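Local structure of glycosyl hydrolase, family 8 (Clostridium perfringens, 3REN) at residues S111-E116 with E154-Y159; N95-W100 with N144-H149; K304-L309 with L342-K347. The protein probably hydrolyses alpha-glucan chains such as starch, as an alpha-amylase built on the (alpha/alpha)6-barrel of a family 8 glycosyl hydrolase. One frame throughout, in Å; residues are numbered along the deposited sequence.

Interaction 1 (S111-E116 with E154-Y159); sequences SATIDE and ETLVDY
A112 and Y159 form an antiparallel, non-hydrogen-bonded pair, with their CA atoms 5.0 Å apart. After A112 segment 111-116 turns into a helix. In segment 154-159, loop residues V157 and D158 lead up to Y159, and D158 lies opposite T113. T113 N donates to D158 O at 2.9 Å, and the bond is nearly straight at 163°. The same oxygen also takes a CA-H...O contact from A112 CA at 3.3 Å. The join lies where strand 111-112, an outer strand of a small three-stranded antiparallel sheet, passes into helix 113-130 of the (alpha/alpha)6-barrel. A112 is the N-cap residue of that helix, so the bond from T113 N uses an amide of its first turn. T113 is gripped a second time through its side chain. OG1 donates to V157 O at 2.6 Å, tilted 18° from the carbonyl plane. With chi1 at -69°, OG1 sits beside the backbone N, and both donors of T113 reach successive carbonyls of the other segment. CG2 lies against L156 CD1 at 3.8 Å, the two side chains crossing at about a right angle. D158 turns its carboxylate to T170 OG1, while L146 and A150 of helix 133-150 also touch T113.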
loop_
_atom_site.group_PDB
_atom_site.type_symbol
_atom_site.label_atom_id
_atom_site.label_comp_id
_atom_site.label_asym_id
_atom_site.label_seq_id
_atom_site.Cartn_x
_atom_site.Cartn_y
_atom_site.Cartn_z
ATOM N N SER A 111 -2.453 13.774 -8.785
ATOM C CA SER A 111 -3.014 12.693 -7.994
ATOM C C SER A 111 -2.641 11.320 -8.612
ATOM O O SER A 111 -2.439 11.244 -9.817
ATOM C CB SER A 111 -4.527 12.812 -7.997
ATOM O OG SER A 111 -4.916 13.947 -7.271
ATOM N N ALA A 112 -2.593 10.271 -7.791
ATOM C CA ALA A 112 -2.394 8.885 -8.255
ATOM C C ALA A 112 -3.625 8.071 -7.829
ATOM O O ALA A 112 -3.982 8.088 -6.664
ATOM C CB ALA A 112 -1.138 8.300 -7.589
ATOM N N THR A 113 -4.244 7.341 -8.755
ATOM C CA THR A 113 -5.442 6.551 -8.499
ATOM C C THR A 113 -5.326 5.637 -7.266
ATOM O O THR A 113 -6.282 5.489 -6.479
ATOM C CB THR A 113 -5.792 5.782 -9.771
ATOM O OG1 THR A 113 -6.239 6.715 -10.766
ATOM C CG2 THR A 113 -6.893 4.743 -9.559
ATOM N N ILE A 114 -4.149 5.034 -7.083
ATOM C CA ILE A 114 -3.981 4.104 -5.975
ATOM C C ILE A 114 -4.162 4.815 -4.634
ATOM O O ILE A 114 -4.744 4.241 -3.717
ATOM C CB ILE A 114 -2.603 3.370 -6.058
ATOM C CG1 ILE A 114 -2.525 2.246 -5.007
ATOM C CG2 ILE A 114 -1.452 4.404 -5.925
ATOM C CD1 ILE A 114 -1.185 1.410 -4.966
ATOM N N ASP A 115 -3.670 6.055 -4.504
ATOM C CA ASP A 115 -3.852 6.782 -3.257
ATOM C C ASP A 115 -5.333 7.129 -3.019
ATOM O O ASP A 115 -5.796 7.103 -1.865
ATOM C CB ASP A 115 -3.081 8.100 -3.209
ATOM C CG ASP A 115 -1.604 7.950 -3.414
ATOM O OD1 ASP A 115 -1.017 6.916 -3.029
ATOM O OD2 ASP A 115 -1.020 8.927 -3.937
ATOM N N GLU A 116 -6.047 7.488 -4.085
ATOM C CA GLU A 116 -7.461 7.835 -3.982
ATOM C C GLU A 116 -8.227 6.610 -3.523
ATOM O O GLU A 116 -9.035 6.691 -2.614
ATOM C CB GLU A 116 -8.039 8.313 -5.331
ATOM C CG GLU A 116 -7.164 9.331 -6.061
ATOM C CD GLU A 116 -6.957 10.561 -5.199
ATOM O OE1 GLU A 116 -7.919 10.926 -4.469
ATOM O OE2 GLU A 116 -5.862 11.158 -5.243
ATOM N N GLU A 154 -14.072 1.993 -18.883
ATOM C CA GLU A 154 -14.058 1.236 -17.644
ATOM C C GLU A 154 -12.678 0.941 -17.035
ATOM O O GLU A 154 -12.600 0.179 -16.084
ATOM C CB GLU A 154 -14.896 -0.030 -17.788
ATOM C CG GLU A 154 -16.380 0.272 -17.897
ATOM C CD GLU A 154 -17.187 -0.952 -18.270
ATOM O OE1 GLU A 154 -18.191 -1.244 -17.576
ATOM O OE2 GLU A 154 -16.800 -1.626 -19.260
ATOM N N THR A 155 -11.615 1.528 -17.585
ATOM C CA THR A 155 -10.255 1.411 -17.030
ATOM C C THR A 155 -9.867 2.730 -16.312
ATOM O O THR A 155 -10.002 3.804 -16.893
ATOM C CB THR A 155 -9.220 1.196 -18.160
ATOM O OG1 THR A 155 -9.519 -0.009 -18.859
ATOM C CG2 THR A 155 -7.771 1.120 -17.635
ATOM N N LEU A 156 -9.386 2.632 -15.075
ATOM C CA LEU A 156 -8.790 3.763 -14.361
ATOM C C LEU A 156 -7.296 3.894 -14.689
ATOM O O LEU A 156 -6.515 2.942 -14.525
ATOM C CB LEU A 156 -8.963 3.607 -12.826
ATOM C CG LEU A 156 -10.357 3.435 -12.231
ATOM C CD1 LEU A 156 -10.325 3.574 -10.691
ATOM C CD2 LEU A 156 -11.266 4.511 -12.833
ATOM N N VAL A 157 -6.897 5.069 -15.145
ATOM C CA VAL A 157 -5.483 5.326 -15.387
ATOM C C VAL A 157 -4.836 5.851 -14.119
ATOM O O VAL A 157 -5.555 6.359 -13.214
ATOM C CB VAL A 157 -5.281 6.303 -16.585
ATOM C CG1 VAL A 157 -6.009 5.737 -17.822
ATOM C CG2 VAL A 157 -5.803 7.679 -16.245
ATOM N N ASP A 158 -3.505 5.739 -14.067
ATOM C CA ASP A 158 -2.743 5.978 -12.870
ATOM C C ASP A 158 -2.720 7.424 -12.465
ATOM O O ASP A 158 -2.789 7.720 -11.275
ATOM C CB ASP A 158 -1.266 5.595 -13.049
ATOM C CG ASP A 158 -1.034 4.090 -13.168
ATOM O OD1 ASP A 158 -1.950 3.258 -12.888
ATOM O OD2 ASP A 158 0.110 3.739 -13.543
ATOM N N TYR A 159 -2.501 8.312 -13.437
ATOM C CA TYR A 159 -2.008 9.674 -13.145
ATOM C C TYR A 159 -3.058 10.681 -13.580
ATOM O O TYR A 159 -3.675 10.519 -14.622
ATOM C CB TYR A 159 -0.639 9.929 -13.851
ATOM C CG TYR A 159 -0.169 11.377 -13.744
ATOM C CD1 TYR A 159 0.655 11.804 -12.715
ATOM C CD2 TYR A 159 -0.631 12.327 -14.650
ATOM C CE1 TYR A 159 1.048 13.137 -12.633
ATOM C CE2 TYR A 159 -0.276 13.623 -14.566
ATOM C CZ TYR A 159 0.559 14.038 -13.581
ATOM O OH TYR A 159 0.853 15.382 -13.571
#

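Interaction 2 (N95-W100 with N144-H149); sequences NGLISW and NSLLKH. With SO4 (sulfate ion), chain E.
The loop between helix 78-89 and strand 101-103 makes an Asx turn at N95 and rests there on the last turns of helix 133-150. G96 and S145 come closest in backbone, 5.5 Å between CA atoms. In the turn, N95 OD1 accepts from L97 N at 3.1 Å, with the donor above the carbonyl plane and not on a lone pair. A chi1 of 64° places CG of N95 between its backbone N and carbonyl carbon, and from there the amide folds back over its own loop. The CB of N95 faces the helix instead. It lies over one face of the H149 imidazole, 4.0 Å from the ring centroid and 28° off the ring normal, a CH-pi contact. K148 CG, of the same helix as H149, lies over the other face, so the ring is sandwiched between the two carbons. N95 O points to the helix as well. S145 OG stands 3.1 Å from it, but N141 O competes for the same hydroxyl proton. G96 fits closely here, its CA 3.4 Å from S145 OG. Next to S145 OG the contact turns apolar. L97 brings only its CD2 branch to the helix, 3.6 Å from S145 CB, and that methyl also meets CG of L146. I160 of strand 155-160 touches N95, L97 and H149. At the far end of the loop, W100 NE1 donates to O3 of a sulfate ion, which S108 and R101 also bind. The ion probably comes from the crystallisation liquor. The contact as a whole is an Asx turn, in the connection between helix 78-89 and strand 101-103, packed on helix 133-150 of this (alpha/alpha)6-barrel.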
loop_
_atom_site.group_PDB
_atom_site.type_symbol
_atom_site.label_atom_id
_atom_site.label_comp_id
_atom_site.label_asym_id
_atom_site.label_seq_id
_atom_site.Cartn_x
_atom_site.Cartn_y
_atom_site.Cartn_z
ATOM N N ASN A 95 -10.354 19.428 -8.400
ATOM C CA ASN A 95 -11.075 18.360 -9.122
ATOM C C ASN A 95 -11.763 17.282 -8.249
ATOM O O ASN A 95 -12.340 16.324 -8.788
ATOM C CB ASN A 95 -10.181 17.720 -10.203
ATOM C CG ASN A 95 -8.981 17.018 -9.624
ATOM O OD1 ASN A 95 -8.846 16.877 -8.387
ATOM N ND2 ASN A 95 -8.093 16.569 -10.496
ATOM N N GLY A 96 -11.679 17.425 -6.914
ATOM C CA GLY A 96 -12.237 16.449 -5.951
ATOM C C GLY A 96 -11.294 15.304 -5.520
ATOM O O GLY A 96 -11.637 14.483 -4.665
ATOM N N LEU A 97 -10.119 15.226 -6.124
ATOM C CA LEU A 97 -9.165 14.180 -5.810
ATOM C C LEU A 97 -8.232 14.686 -4.733
ATOM O O LEU A 97 -8.019 15.891 -4.595
ATOM C CB LEU A 97 -8.372 13.765 -7.060
ATOM C CG LEU A 97 -9.188 13.075 -8.178
ATOM C CD1 LEU A 97 -8.252 12.653 -9.322
ATOM C CD2 LEU A 97 -10.066 11.856 -7.687
ATOM N N ILE A 98 -7.699 13.759 -3.952
ATOM C CA ILE A 98 -6.664 14.070 -2.991
ATOM C C ILE A 98 -5.321 14.183 -3.691
ATOM O O ILE A 98 -4.968 13.350 -4.519
ATOM C CB ILE A 98 -6.585 13.004 -1.896
ATOM C CG1 ILE A 98 -7.984 12.705 -1.308
ATOM C CG2 ILE A 98 -5.565 13.409 -0.830
ATOM C CD1 ILE A 98 -8.837 14.024 -0.899
ATOM N N SER A 99 -4.578 15.209 -3.318
ATOM C CA SER A 99 -3.288 15.509 -3.893
ATOM C C SER A 99 -2.354 14.357 -3.539
ATOM O O SER A 99 -2.491 13.781 -2.456
ATOM C CB SER A 99 -2.750 16.768 -3.246
ATOM O OG SER A 99 -1.458 17.087 -3.730
ATOM N N TRP A 100 -1.387 14.040 -4.404
ATOM C CA TRP A 100 -0.409 13.003 -4.062
ATOM C C TRP A 100 0.542 13.421 -2.950
ATOM O O TRP A 100 1.010 12.565 -2.186
ATOM C CB TRP A 100 0.364 12.437 -5.295
ATOM C CG TRP A 100 1.579 13.160 -5.648
ATOM C CD1 TRP A 100 1.641 14.382 -6.241
ATOM C CD2 TRP A 100 2.952 12.721 -5.491
ATOM N NE1 TRP A 100 2.975 14.769 -6.448
ATOM C CE2 TRP A 100 3.794 13.778 -5.982
ATOM C CE3 TRP A 100 3.550 11.559 -4.984
ATOM C CZ2 TRP A 100 5.202 13.700 -5.978
ATOM C CZ3 TRP A 100 4.976 11.483 -4.961
ATOM C CH2 TRP A 100 5.777 12.549 -5.454
ATOM N N ASN A 144 -16.573 9.552 -7.266
ATOM C CA ASN A 144 -17.209 10.208 -8.423
ATOM C C ASN A 144 -16.195 11.026 -9.226
ATOM O O ASN A 144 -16.245 11.060 -10.473
ATOM C CB ASN A 144 -18.423 11.075 -7.999
ATOM C CG ASN A 144 -19.668 10.231 -7.632
ATOM O OD1 ASN A 144 -19.830 9.116 -8.084
ATOM N ND2 ASN A 144 -20.560 10.798 -6.830
ATOM N N SER A 145 -15.277 11.678 -8.520
ATOM C CA SER A 145 -14.165 12.389 -9.158
ATOM C C SER A 145 -13.198 11.469 -9.901
ATOM O O SER A 145 -12.648 11.849 -10.935
ATOM C CB SER A 145 -13.393 13.197 -8.122
ATOM O OG SER A 145 -14.240 14.164 -7.557
ATOM N N LEU A 146 -12.967 10.273 -9.370
ATOM C CA LEU A 146 -12.159 9.268 -10.089
ATOM C C LEU A 146 -12.852 8.885 -11.380
ATOM O O LEU A 146 -12.198 8.799 -12.422
ATOM C CB LEU A 146 -11.949 7.996 -9.281
ATOM C CG LEU A 146 -10.746 7.857 -8.371
ATOM C CD1 LEU A 146 -10.862 6.519 -7.640
ATOM C CD2 LEU A 146 -9.428 8.013 -9.139
ATOM N N LEU A 147 -14.166 8.665 -11.316
ATOM C CA LEU A 147 -14.946 8.278 -12.519
ATOM C C LEU A 147 -14.965 9.372 -13.589
ATOM O O LEU A 147 -14.870 9.080 -14.789
ATOM C CB LEU A 147 -16.381 7.907 -12.167
ATOM C CG LEU A 147 -16.503 6.556 -11.474
ATOM C CD1 LEU A 147 -17.925 6.359 -11.046
ATOM C CD2 LEU A 147 -16.036 5.389 -12.347
ATOM N N LYS A 148 -15.134 10.600 -13.132
ATOM C CA LYS A 148 -15.109 11.771 -13.982
ATOM C C LYS A 148 -13.745 12.083 -14.596
ATOM O O LYS A 148 -13.672 12.582 -15.718
ATOM C CB LYS A 148 -15.622 12.992 -13.213
ATOM C CG LYS A 148 -15.628 14.278 -14.024
ATOM N N HIS A 149 -12.670 11.845 -13.844
ATOM C CA HIS A 149 -11.377 12.373 -14.244
ATOM C C HIS A 149 -10.332 11.338 -14.615
ATOM O O HIS A 149 -9.323 11.683 -15.250
ATOM C CB HIS A 149 -10.798 13.274 -13.160
ATOM C CG HIS A 149 -11.618 14.493 -12.890
ATOM N ND1 HIS A 149 -11.893 15.433 -13.858
ATOM C CD2 HIS A 149 -12.249 14.912 -11.768
ATOM C CE1 HIS A 149 -12.640 16.395 -13.337
ATOM N NE2 HIS A 149 -12.869 16.099 -12.071
HETATM S S SO4 E . 4.729 18.059 -7.774
HETATM O O1 SO4 E . 6.041 18.531 -8.189
HETATM O O2 SO4 E . 4.023 17.376 -8.852
HETATM O O3 SO4 E . 4.902 17.127 -6.671
HETATM O O4 SO4 E . 3.971 19.235 -7.366
#

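Interaction 3 (K304-L309 with L342-K347); sequences KAIDKL and LLAFQK
This is a buried helix-helix contact between helix 299-312 and helix 335-346, the last two helices of the chain in the (alpha/alpha)6-barrel. The short segments cross at -126°, and their axes come no nearer than 10.6 Å. I306 and L309 on one helix meet A344 and F345 on the other. L309 reaches both partners through different atoms. Its CD1 methyl touches A344 CB at 3.6 Å, while its CB lies 3.7 Å from F345 CZ, obliquely to the ring. I306 splits in the same way. A chi1 of -64° sets CG2 anti to the backbone N, and this methyl comes to the edge of the F345 ring, 4.3 Å from CE1. The other branch ends in CD1, which rests 3.8 Å from A344 O. F345 thus places the far end of its ring beside the first helix, and A344, having only a methyl, meets the tips of both branched residues. L26 and E22 of helix 21-33 also touch F345, while Y286 of helix 283-296 packs on L309. No hydrogen bond crosses between these segments, so what joins them here is van der Waals contact between buried apolar groups.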
loop_
_atom_site.group_PDB
_atom_site.type_symbol
_atom_site.label_atom_id
_atom_site.label_comp_id
_atom_site.label_asym_id
_atom_site.label_seq_id
_atom_site.Cartn_x
_atom_site.Cartn_y
_atom_site.Cartn_z
ATOM N N LYS A 304 6.860 -16.770 9.242
ATOM C CA LYS A 304 8.090 -16.634 8.460
ATOM C C LYS A 304 8.278 -15.188 8.000
ATOM O O LYS A 304 9.384 -14.651 8.070
ATOM C CB LYS A 304 8.015 -17.538 7.237
ATOM C CG LYS A 304 9.374 -18.011 6.725
ATOM C CD LYS A 304 9.232 -19.187 5.742
ATOM C CE LYS A 304 10.320 -20.292 5.979
ATOM N NZ LYS A 304 11.713 -19.881 5.664
ATOM N N ALA A 305 7.191 -14.589 7.485
ATOM C CA ALA A 305 7.205 -13.205 7.059
ATOM C C ALA A 305 7.381 -12.272 8.271
ATOM O O ALA A 305 8.180 -11.341 8.206
ATOM C CB ALA A 305 5.930 -12.870 6.270
ATOM N N ILE A 306 6.659 -12.524 9.374
ATOM C CA ILE A 306 6.805 -11.697 10.582
ATOM C C ILE A 306 8.234 -11.777 11.189
ATOM O O ILE A 306 8.781 -10.785 11.666
ATOM C CB ILE A 306 5.768 -12.095 11.663
ATOM C CG1 ILE A 306 4.316 -11.817 11.191
ATOM C CG2 ILE A 306 6.055 -11.383 12.982
ATOM C CD1 ILE A 306 3.937 -10.320 10.971
ATOM N N ASP A 307 8.825 -12.969 11.187
ATOM C CA ASP A 307 10.171 -13.134 11.685
ATOM C C ASP A 307 11.136 -12.246 10.934
ATOM O O ASP A 307 12.016 -11.665 11.549
ATOM C CB ASP A 307 10.620 -14.601 11.637
ATOM C CG ASP A 307 10.013 -15.435 12.773
ATOM O OD1 ASP A 307 9.377 -14.870 13.702
ATOM O OD2 ASP A 307 10.142 -16.676 12.726
ATOM N N LYS A 308 10.970 -12.111 9.619
ATOM C CA LYS A 308 11.832 -11.183 8.862
ATOM C C LYS A 308 11.658 -9.740 9.294
ATOM O O LYS A 308 12.641 -9.001 9.371
ATOM C CB LYS A 308 11.620 -11.268 7.346
ATOM C CG LYS A 308 11.988 -12.587 6.764
ATOM C CD LYS A 308 13.480 -12.786 6.810
ATOM C CE LYS A 308 13.889 -13.982 5.934
ATOM N NZ LYS A 308 15.375 -14.089 5.972
ATOM N N LEU A 309 10.413 -9.337 9.547
ATOM C CA LEU A 309 10.148 -7.973 9.997
ATOM C C LEU A 309 10.723 -7.744 11.391
ATOM O O LEU A 309 11.332 -6.728 11.648
ATOM C CB LEU A 309 8.640 -7.631 9.931
ATOM C CG LEU A 309 7.958 -7.556 8.556
ATOM C CD1 LEU A 309 6.466 -7.182 8.772
ATOM C CD2 LEU A 309 8.632 -6.495 7.686
ATOM N N LEU A 342 3.821 -1.644 9.927
ATOM C CA LEU A 342 2.860 -1.414 11.007
ATOM C C LEU A 342 1.567 -2.177 10.755
ATOM O O LEU A 342 1.055 -2.852 11.647
ATOM C CB LEU A 342 2.656 0.105 11.233
ATOM C CG LEU A 342 1.728 0.519 12.359
ATOM C CD1 LEU A 342 2.363 0.234 13.712
ATOM C CD2 LEU A 342 1.358 2.005 12.216
ATOM N N LEU A 343 1.053 -2.130 9.526
ATOM C CA LEU A 343 -0.075 -2.985 9.146
ATOM C C LEU A 343 0.147 -4.493 9.372
ATOM O O LEU A 343 -0.774 -5.186 9.829
ATOM C CB LEU A 343 -0.525 -2.718 7.697
ATOM C CG LEU A 343 -1.056 -1.284 7.494
ATOM C CD1 LEU A 343 -1.259 -0.932 6.045
ATOM C CD2 LEU A 343 -2.414 -1.029 8.244
ATOM N N ALA A 344 1.337 -5.015 9.022
ATOM C CA ALA A 344 1.652 -6.454 9.293
ATOM C C ALA A 344 1.773 -6.741 10.801
ATOM O O ALA A 344 1.212 -7.726 11.283
ATOM C CB ALA A 344 2.931 -6.872 8.575
ATOM N N PHE A 345 2.484 -5.888 11.548
ATOM C CA PHE A 345 2.650 -6.151 12.994
ATOM C C PHE A 345 1.276 -6.061 13.676
ATOM O O PHE A 345 1.037 -6.746 14.680
ATOM C CB PHE A 345 3.623 -5.177 13.672
ATOM C CG PHE A 345 5.089 -5.516 13.482
ATOM C CD1 PHE A 345 5.525 -6.848 13.475
ATOM C CD2 PHE A 345 6.021 -4.507 13.336
ATOM C CE1 PHE A 345 6.868 -7.176 13.332
ATOM C CE2 PHE A 345 7.396 -4.814 13.166
ATOM C CZ PHE A 345 7.815 -6.146 13.172
ATOM N N GLN A 346 0.375 -5.215 13.161
ATOM C CA GLN A 346 -1.005 -5.134 13.730
ATOM C C GLN A 346 -1.749 -6.488 13.747
ATOM O O GLN A 346 -2.593 -6.726 14.627
ATOM C CB GLN A 346 -1.827 -4.083 12.990
ATOM C CG GLN A 346 -3.257 -3.866 13.499
ATOM C CD GLN A 346 -3.898 -2.668 12.814
ATOM O OE1 GLN A 346 -3.943 -2.599 11.582
ATOM N NE2 GLN A 346 -4.340 -1.686 13.610
ATOM N N LYS A 347 -1.474 -7.348 12.766
ATOM C CA LYS A 347 -2.027 -8.716 12.734
ATOM C C LYS A 347 -1.310 -9.735 13.627
ATOM O O LYS A 347 -1.795 -10.857 13.785
ATOM C CB LYS A 347 -1.985 -9.270 11.315
ATOM C CG LYS A 347 -2.784 -8.458 10.298
ATOM C CD LYS A 347 -4.174 -8.166 10.781
ATOM C CE LYS A 347 -5.053 -7.903 9.555
ATOM N NZ LYS A 347 -6.063 -6.940 9.895
#

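In the fold
Interactions 1 and 2 are neighbours, with centres 9 Å apart, and their segments alternate along the chain. They touch directly: S111 OG is 2.8 Å from I98 O, and E116 OE1 is 2.9 Å from I98 N, both probable hydrogen bonds. Strand 111-112, through S111, and helix 113-130, through E116, thus both bond to I98, while helix 133-150 meets the loop at N95-L97. Interaction 3 lies across the chain's centre, its own centre about 28 Å from that of interaction 1 and about 33 Å from that of interaction 2. The bound ions are likewise separate: the sulfate belongs to interaction 2, and a magnesium ion lies about 9 Å from the I306 side chain.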